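Side-chain contacts in hemin ABC transporter, periplasmic hemin-binding protein HutB (Vibrio cholerae, PDB 5KHL), which probably binds heme in the periplasm and delivers it to an ABC transporter of the inner membrane for uptake: residues H126-K129 against L130-N133; N133-Q136 against Q137-A140. All blocks are in the same frame, centred on the assembly; numbering follows the deposited sequence.

Contact 1. Residues H126-K129 against L130-N133; sequences HAQK and LKEN
Lys129 and Glu132 meet in a local contact between side chains one turn apart, at the surface of the N-terminal half of helix 125-143. Their charges form a long salt bridge, with Lys129 NZ 3.8 Å from Glu132 OE1. The methylene chain comes nearer than the ammonium: Lys129 CD lies 3.4 Å from Glu132 OE1, and the two chains run at a slant to each other. A bend at chi2 (-53°) turns the lysine chain toward the glutamate. With CG beside the backbone N (chi1 -81°), Glu132 CG comes to 3.1 Å from Gln128 O; the extended chain beyond carries the carboxylate outward to Lys129. Such i to i+3 charge pairs are common on exposed helix faces; at this length any attraction is probably weak.

The family is that of the periplasmic binding proteins of the iron and vitamin B12 class, in which a long helix joins two lobes. Helix 125-143 is the last helix before the second sheet and touches helices 107-120 and 256-269, consistent with its being that linker; here its N-terminal half packs on helix 107-120 through Ala127, Leu130 and Lys131. Gln128 and Lys131 lie alongside each other and point the same way, with Gln128 OE1 3.5 Å from Lys131 CE. The ammonium of Lys131 has its stronger partner in Asp115, to which it forms a salt bridge.

Four i to i+4 backbone bonds join the two segments. Lys131 N to Ala127 O is short at 2.6 Å and nearly straight (169°), whereas Leu130 N to His126 O is longer, 3.0 Å, and more bent.

Contact 2. Residues N133-Q136 against Q137-A140; sequences NVQQ and QINA
Asn133 and Gln137, one turn apart, bring their amides close. Asn133 OD1 and Gln137 NE2 stand 2.9 Å apart, their amide planes inclined by 29°. Gln137 is extended beyond CG (chi2 173°), which carries its amide back along the helix to that of Asn133, and its OE1 lies close to Gln263 NE2. Two residues on, the amides of Gln135 and Asn139 are turned 48° from each other, and Gln135 meets the Asn139 amide with its methylene, Gln135 CG lying 4.0 Å from Asn139 ND2.

The apolar side-chain contact between the segments is Val134 with Ile138, whose CG1 and CD1 atoms, respectively, are 4.2 Å apart. Ile138 also sets CG1 over the preceding turn, 3.0 Å from Val134 O. Val134 packs on Leu110, Leu111 and Ile114 of helix 107-120 and on Leu256, while Ile138 reaches Leu259.

Among the backbone bonds, Gln137 N to Asn133 O (2.8 Å) is nearly straight, and Ile138 N to Val134 O is longer at 3.2 Å. Val134 and Ile138 form the buried face, and Gln135 and Gln137 also touch the flanking helices: an amphipathic helix lying against helices 107-120 and 256-269, consistent with the interlobe helix of this class of binding protein.

Contacts 1 and 2 are successive stretches of helix 125-143 that share Asn133, with centres 10 Å apart. Both rest on i to i+4 backbone bonds, but their surroundings differ. Contact 1 is a surface contact, in which Ala127 alone is buried; charge pairing there is limited to Lys129 with Glu132 and Lys131 with Asp115. Contact 2 is partly buried, with Val134 and Ile138 covered, and its polar side chains are neutral amides. Helix 107-120 supports both, whereas helix 256-269 touches side chains of contact 2. Thus charged pairs occur in contact 1 and amides in contact 2, while aliphatic side chains pack inward in both.

Contact 1. Residues H126-K129 against L130-N133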
ATOM      1  N   HIS A 126     -20.971  -8.990   2.095  1.00 71.60           N
ATOM      2  CA  HIS A 126     -19.871  -8.790   3.039  1.00 72.48           C
ATOM      3  C   HIS A 126     -19.344  -7.367   3.047  1.00 67.38           C
ATOM      4  O   HIS A 126     -18.497  -7.025   3.872  1.00 61.36           O
ATOM      5  CB  HIS A 126     -18.707  -9.730   2.722  1.00 69.51           C
ATOM      6  CG  HIS A 126     -19.047 -11.180   2.840  1.00 85.33           C
ATOM      7  ND1 HIS A 126     -20.018 -11.785   2.067  1.00 95.13           N
ATOM      8  CD2 HIS A 126     -18.540 -12.150   3.635  1.00 92.94           C
ATOM      9  CE1 HIS A 126     -20.100 -13.063   2.388  1.00100.60           C
ATOM     10  NE2 HIS A 126     -19.213 -13.311   3.337  1.00100.46           N
ATOM     11  N   ALA A 127     -19.828  -6.546   2.120  1.00 64.65           N
ATOM     12  CA  ALA A 127     -19.232  -5.236   1.899  1.00 59.47           C
ATOM     13  C   ALA A 127     -19.423  -4.367   3.113  1.00 66.97           C
ATOM     14  O   ALA A 127     -18.454  -3.840   3.666  1.00 69.38           O
ATOM     15  CB  ALA A 127     -19.823  -4.562   0.675  1.00 60.80           C
ATOM     16  N   GLN A 128     -20.678  -4.237   3.538  1.00 68.71           N
ATOM     17  CA  GLN A 128     -21.013  -3.361   4.648  1.00 64.13           C
ATOM     18  C   GLN A 128     -20.237  -3.759   5.879  1.00 62.53           C
ATOM     19  O   GLN A 128     -19.570  -2.924   6.477  1.00 65.78           O
ATOM     20  CB  GLN A 128     -22.522  -3.366   4.920  1.00 74.74           C
ATOM     21  CG  GLN A 128     -23.261  -2.177   4.288  1.00 85.67           C
ATOM     22  CD  GLN A 128     -22.842  -1.911   2.831  1.00 93.25           C
ATOM     23  OE1 GLN A 128     -22.566  -0.768   2.446  1.00 94.22           O
ATOM     24  NE2 GLN A 128     -22.805  -2.966   2.020  1.00 94.18           N
ATOM     25  N   LYS A 129     -20.278  -5.035   6.239  1.00 54.75           N
ATOM     26  CA  LYS A 129     -19.565  -5.459   7.434  1.00 65.65           C
ATOM     27  C   LYS A 129     -18.060  -5.199   7.346  1.00 51.06           C
ATOM     28  O   LYS A 129     -17.438  -4.869   8.349  1.00 64.44           O
ATOM     29  CB  LYS A 129     -19.844  -6.934   7.726  1.00 66.15           C
ATOM     30  CG  LYS A 129     -20.897  -7.123   8.821  1.00 77.98           C
ATOM     31  CD  LYS A 129     -20.511  -6.330  10.079  1.00 71.98           C
ATOM     32  CE  LYS A 129     -21.517  -6.516  11.210  1.00 72.80           C
ATOM     33  NZ  LYS A 129     -20.909  -6.094  12.513  1.00 75.50           N
ATOM     34  N   LEU A 130     -17.487  -5.309   6.149  1.00 54.01           N
ATOM     35  CA  LEU A 130     -16.055  -5.046   5.969  1.00 46.44           C
ATOM     36  C   LEU A 130     -15.761  -3.542   5.919  1.00 44.82           C
ATOM     37  O   LEU A 130     -14.779  -3.069   6.488  1.00 43.30           O
ATOM     38  CB  LEU A 130     -15.524  -5.742   4.708  1.00 45.64           C
ATOM     39  CG  LEU A 130     -14.041  -5.451   4.413  1.00 43.69           C
ATOM     40  CD1 LEU A 130     -13.140  -6.049   5.469  1.00 43.12           C
ATOM     41  CD2 LEU A 130     -13.628  -5.933   3.045  1.00 46.39           C
ATOM     42  N   LYS A 131     -16.611  -2.783   5.238  1.00 47.28           N
ATOM     43  CA  LYS A 131     -16.436  -1.339   5.223  1.00 46.33           C
ATOM     44  C   LYS A 131     -16.626  -0.816   6.634  1.00 53.49           C
ATOM     45  O   LYS A 131     -15.953   0.121   7.057  1.00 58.18           O
ATOM     46  CB  LYS A 131     -17.406  -0.669   4.256  1.00 50.96           C
ATOM     47  CG  LYS A 131     -17.266  -1.140   2.816  1.00 55.01           C
ATOM     48  CD  LYS A 131     -17.726  -0.077   1.829  1.00 53.97           C
ATOM     49  CE  LYS A 131     -19.214   0.108   1.864  1.00 50.90           C
ATOM     50  NZ  LYS A 131     -19.597   1.124   0.875  1.00 51.87           N
ATOM     51  N   GLU A 132     -17.520  -1.463   7.368  1.00 49.02           N
ATOM     52  CA  GLU A 132     -17.757  -1.108   8.756  1.00 62.79           C
ATOM     53  C   GLU A 132     -16.538  -1.350   9.619  1.00 50.88           C
ATOM     54  O   GLU A 132     -16.190  -0.498  10.429  1.00 57.76           O
ATOM     55  CB  GLU A 132     -18.943  -1.883   9.329  1.00 62.67           C
ATOM     56  CG  GLU A 132     -20.283  -1.299   8.960  1.00 70.04           C
ATOM     57  CD  GLU A 132     -21.418  -2.197   9.391  1.00 83.44           C
ATOM     58  OE1 GLU A 132     -21.204  -2.974  10.349  1.00 84.83           O
ATOM     59  OE2 GLU A 132     -22.510  -2.138   8.772  1.00 86.73           O
ATOM     60  N   ASN A 133     -15.896  -2.503   9.473  1.00 53.88           N
ATOM     61  CA  ASN A 133     -14.684  -2.730  10.238  1.00 60.56           C
ATOM     62  C   ASN A 133     -13.641  -1.702   9.853  1.00 58.87           C
ATOM     63  O   ASN A 133     -12.947  -1.151  10.715  1.00 48.03           O
ATOM     64  CB  ASN A 133     -14.122  -4.132  10.035  1.00 71.41           C
ATOM     65  CG  ASN A 133     -12.890  -4.396  10.908  1.00 81.02           C
ATOM     66  OD1 ASN A 133     -11.874  -4.921  10.439  1.00 81.05           O
ATOM     67  ND2 ASN A 133     -12.980  -4.021  12.186  1.00 83.24           N
TER

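Contact 2. Residues N133-Q136 against Q137-A140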
ATOM      1  N   ASN A 133     -15.896  -2.503   9.473  1.00 53.88           N
ATOM      2  CA  ASN A 133     -14.684  -2.730  10.238  1.00 60.56           C
ATOM      3  C   ASN A 133     -13.641  -1.702   9.853  1.00 58.87           C
ATOM      4  O   ASN A 133     -12.947  -1.151  10.715  1.00 48.03           O
ATOM      5  CB  ASN A 133     -14.122  -4.132  10.035  1.00 71.41           C
ATOM      6  CG  ASN A 133     -12.890  -4.396  10.908  1.00 81.02           C
ATOM      7  OD1 ASN A 133     -11.874  -4.921  10.439  1.00 81.05           O
ATOM      8  ND2 ASN A 133     -12.980  -4.021  12.186  1.00 83.24           N
ATOM      9  N   VAL A 134     -13.562  -1.424   8.553  1.00 45.76           N
ATOM     10  CA  VAL A 134     -12.591  -0.466   8.055  1.00 54.19           C
ATOM     11  C   VAL A 134     -12.767   0.895   8.708  1.00 52.16           C
ATOM     12  O   VAL A 134     -11.782   1.525   9.135  1.00 45.55           O
ATOM     13  CB  VAL A 134     -12.679  -0.310   6.529  1.00 57.37           C
ATOM     14  CG1 VAL A 134     -12.069   1.006   6.096  1.00 51.30           C
ATOM     15  CG2 VAL A 134     -11.977  -1.471   5.841  1.00 41.94           C
ATOM     16  N   GLN A 135     -14.017   1.335   8.813  1.00 48.46           N
ATOM     17  CA  GLN A 135     -14.302   2.625   9.435  1.00 58.88           C
ATOM     18  C   GLN A 135     -14.043   2.585  10.943  1.00 57.63           C
ATOM     19  O   GLN A 135     -13.407   3.487  11.480  1.00 58.20           O
ATOM     20  CB  GLN A 135     -15.741   3.072   9.148  1.00 60.50           C
ATOM     21  CG  GLN A 135     -15.851   4.575   8.955  1.00 72.67           C
ATOM     22  CD  GLN A 135     -15.237   5.050   7.637  1.00 80.79           C
ATOM     23  OE1 GLN A 135     -15.711   4.693   6.564  1.00 85.57           O
ATOM     24  NE2 GLN A 135     -14.188   5.866   7.719  1.00 82.34           N
ATOM     25  N   GLN A 136     -14.513   1.539  11.618  1.00 46.17           N
ATOM     26  CA  GLN A 136     -14.163   1.320  13.031  1.00 47.64           C
ATOM     27  C   GLN A 136     -12.659   1.414  13.315  1.00 61.63           C
ATOM     28  O   GLN A 136     -12.265   2.111  14.251  1.00 60.37           O
ATOM     29  CB  GLN A 136     -14.649  -0.049  13.517  1.00 65.57           C
ATOM     30  CG  GLN A 136     -16.142  -0.265  13.513  1.00 70.77           C
ATOM     31  CD  GLN A 136     -16.528  -1.561  14.193  1.00 81.04           C
ATOM     32  OE1 GLN A 136     -17.643  -2.071  14.017  1.00 82.95           O
ATOM     33  NE2 GLN A 136     -15.603  -2.106  14.983  1.00 82.38           N
ATOM     34  N   GLN A 137     -11.822   0.708  12.540  1.00 44.15           N
ATOM     35  CA  GLN A 137     -10.371   0.795  12.757  1.00 42.62           C
ATOM     36  C   GLN A 137      -9.885   2.218  12.604  1.00 43.63           C
ATOM     37  O   GLN A 137      -8.998   2.653  13.337  1.00 43.56           O
ATOM     38  CB  GLN A 137      -9.594  -0.079  11.787  1.00 46.50           C
ATOM     39  CG  GLN A 137      -9.774  -1.549  11.947  1.00 62.14           C
ATOM     40  CD  GLN A 137      -9.086  -2.300  10.828  1.00 65.50           C
ATOM     41  OE1 GLN A 137      -7.859  -2.328  10.737  1.00 63.70           O
ATOM     42  NE2 GLN A 137      -9.878  -2.898   9.952  1.00 72.80           N
ATOM     43  N   ILE A 138     -10.463   2.924  11.632  1.00 43.30           N
ATOM     44  CA  ILE A 138     -10.034   4.272  11.306  1.00 42.36           C
ATOM     45  C   ILE A 138     -10.423   5.197  12.439  1.00 50.82           C
ATOM     46  O   ILE A 138      -9.642   6.049  12.845  1.00 52.43           O
ATOM     47  CB  ILE A 138     -10.623   4.746   9.969  1.00 50.65           C
ATOM     48  CG1 ILE A 138     -10.005   3.919   8.824  1.00 46.06           C
ATOM     49  CG2 ILE A 138     -10.409   6.241   9.794  1.00 45.19           C
ATOM     50  CD1 ILE A 138     -10.125   4.497   7.429  1.00 40.15           C
ATOM     51  N   ASN A 139     -11.617   4.989  12.980  1.00 58.87           N
ATOM     52  CA  ASN A 139     -12.094   5.760  14.130  1.00 56.54           C
ATOM     53  C   ASN A 139     -11.281   5.441  15.383  1.00 55.16           C
ATOM     54  O   ASN A 139     -10.880   6.350  16.124  1.00 50.13           O
ATOM     55  CB  ASN A 139     -13.586   5.499  14.370  1.00 57.16           C
ATOM     56  CG  ASN A 139     -14.475   6.116  13.293  1.00 67.43           C
ATOM     57  OD1 ASN A 139     -14.264   7.252  12.872  1.00 72.15           O
ATOM     58  ND2 ASN A 139     -15.471   5.360  12.839  1.00 70.24           N
ATOM     59  N   ALA A 140     -11.024   4.151  15.603  1.00 53.24           N
ATOM     60  CA  ALA A 140     -10.130   3.713  16.684  1.00 50.32           C
ATOM     61  C   ALA A 140      -8.748   4.372  16.574  1.00 50.26           C
ATOM     62  O   ALA A 140      -8.218   4.862  17.573  1.00 49.85           O
ATOM     63  CB  ALA A 140      -9.996   2.198  16.690  1.00 50.39           C
TER